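Long-range contact in intimin (Escherichia coli O127:H6 str. E2348/69, PDB 6TQD), which is an attaching and effacing adhesin of the bacterial surface, whose D00-D0 domains probably form an extended juncture carrying the more distal adhesive part: residues L6-P11 against A81-R86. Sequence-based numbering, arbitrary orientation.
Sequences LSLNIP and ARAYDR. With NA (sodium ion), chain I.
Leu6, Leu8 and Ile10 press onto Ala81, Ala83 and Asp85 in a face-to-face contact between the two sheets of the N-terminal domain. No hydrogen bond joins the two segments; strands 6-9 and 81-85 run roughly antiparallel, with axes 7.3 Å apart at closest approach. The leucines do most of the work. Leu8 carries CG anti to the backbone N (chi1 173°), and its CD2 methyl reaches across to the backbone at Ala81 O (3.4 Å) while also lying 4.0 Å from Ala81 CB. Nearer the main chain, Leu8 CB meets Ala83 CB at 4.3 Å. Two residues earlier, Leu6 adopts the same pose: its CD2 rests over the peptide chain between Ala83 O (3.6 Å) and Asp85 N, and touches Asp85 CB. Across the interface Leu8 meets the small side chains of Ala81 and Ala83, consistent with the CA atoms of Leu8 and Ala83 lying 6.5 Å apart. The contact forms part of the core of a beta sandwich: strand 6-9 edges one sheet, pairing with 21-30, whereas 76-85 lies inside the other, between 34-40 and 90-101. The Asp85 carboxylate turns to its own hairpin, where OD1 accepts from the backbone N of both Asn87 and Asn89. At the opposite end Ile10 lays CD1 against Ala81 CB, and its carbonyl O binds a sodium ion at 2.4 Å; four waters also coordinate the ion.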
# COMPACT_ATOMS: atom_id res chain seq x y z
N LEU A 6 24.76 24.75 -6.04
CA LEU A 6 24.45 23.50 -5.34
C LEU A 6 23.00 23.14 -5.59
O LEU A 6 22.11 23.95 -5.28
CB LEU A 6 24.70 23.67 -3.84
CG LEU A 6 24.45 22.45 -2.97
CD1 LEU A 6 25.27 21.27 -3.47
CD2 LEU A 6 24.76 22.77 -1.52
N SER A 7 22.75 21.95 -6.11
CA SER A 7 21.39 21.46 -6.32
C SER A 7 21.29 20.01 -5.87
O SER A 7 22.26 19.25 -5.91
CB SER A 7 20.97 21.56 -7.79
OG SER A 7 21.68 20.66 -8.61
N LEU A 8 20.09 19.65 -5.40
CA LEU A 8 19.73 18.29 -5.02
C LEU A 8 18.40 17.94 -5.67
O LEU A 8 17.43 18.70 -5.56
CB LEU A 8 19.59 18.19 -3.50
CG LEU A 8 19.07 16.87 -2.94
CD1 LEU A 8 20.02 15.72 -3.23
CD2 LEU A 8 18.84 17.01 -1.43
N ASN A 9 18.35 16.80 -6.34
CA ASN A 9 17.11 16.27 -6.89
C ASN A 9 16.96 14.82 -6.47
O ASN A 9 17.95 14.09 -6.37
CB ASN A 9 17.06 16.38 -8.42
CG ASN A 9 16.87 17.83 -8.90
OD1 ASN A 9 17.81 18.63 -8.91
ND2 ASN A 9 15.65 18.17 -9.32
N ILE A 10 15.72 14.42 -6.19
CA ILE A 10 15.38 13.06 -5.82
C ILE A 10 14.40 12.54 -6.86
O ILE A 10 13.21 12.81 -6.79
CB ILE A 10 14.80 12.99 -4.39
CG1 ILE A 10 15.78 13.64 -3.41
CG2 ILE A 10 14.49 11.54 -4.02
CD1 ILE A 10 15.37 13.57 -1.95
N PRO A 11 14.89 11.82 -7.88
CA PRO A 11 14.06 11.53 -9.05
C PRO A 11 12.94 10.55 -8.79
O PRO A 11 11.96 10.55 -9.54
CB PRO A 11 15.05 10.95 -10.07
CG PRO A 11 16.17 10.42 -9.23
CD PRO A 11 16.28 11.35 -8.06
N ALA A 81 15.33 15.92 2.58
CA ALA A 81 16.78 15.89 2.56
C ALA A 81 17.31 17.22 2.07
O ALA A 81 16.78 17.79 1.12
CB ALA A 81 17.30 14.82 1.60
N ARG A 82 18.39 17.68 2.68
CA ARG A 82 19.07 18.89 2.29
C ARG A 82 20.55 18.56 2.13
O ARG A 82 21.16 17.99 3.04
CB ARG A 82 18.87 19.98 3.35
CG ARG A 82 19.41 21.35 2.95
CD ARG A 82 19.29 22.35 4.10
NE ARG A 82 17.92 22.75 4.45
CZ ARG A 82 17.22 23.69 3.82
NH1 ARG A 82 17.72 24.30 2.76
NH2 ARG A 82 16.02 24.03 4.27
N ALA A 83 21.12 18.93 0.99
CA ALA A 83 22.55 18.74 0.77
C ALA A 83 23.31 19.99 1.20
O ALA A 83 22.81 21.11 1.07
CB ALA A 83 22.82 18.45 -0.70
N TYR A 84 24.53 19.78 1.73
CA TYR A 84 25.43 20.87 2.04
C TYR A 84 26.75 20.65 1.31
O TYR A 84 27.24 19.51 1.22
CB TYR A 84 25.77 20.95 3.53
CG TYR A 84 24.66 21.49 4.40
CD1 TYR A 84 23.62 20.68 4.77
CD2 TYR A 84 24.67 22.80 4.85
CE1 TYR A 84 22.60 21.15 5.57
CE2 TYR A 84 23.66 23.29 5.66
CZ TYR A 84 22.62 22.44 6.02
OH TYR A 84 21.58 22.88 6.82
N ASP A 85 27.35 21.74 0.84
CA ASP A 85 28.67 21.68 0.21
C ASP A 85 29.76 22.00 1.24
O ASP A 85 29.49 22.32 2.40
CB ASP A 85 28.73 22.55 -1.04
CG ASP A 85 28.71 24.05 -0.76
OD1 ASP A 85 28.95 24.46 0.39
OD2 ASP A 85 28.45 24.81 -1.72
N ARG A 86 31.00 21.92 0.78
CA ARG A 86 32.15 22.13 1.67
C ARG A 86 32.30 23.56 2.15
O ARG A 86 33.08 23.78 3.09
CB ARG A 86 33.44 21.67 0.97
CG ARG A 86 33.65 20.17 0.98
CD ARG A 86 34.97 19.78 0.32
NE ARG A 86 34.90 19.85 -1.14
CZ ARG A 86 35.90 19.52 -1.95
NH1 ARG A 86 37.05 19.09 -1.45
NH2 ARG A 86 35.75 19.61 -3.27
NA NA I . 10.89 13.45 -6.60
O HOH W 1 9.81 11.68 -7.86
O HOH W 2 8.24 13.73 -6.75
O HOH W 3 11.02 12.61 -4.54
O HOH W 4 11.53 15.35 -4.93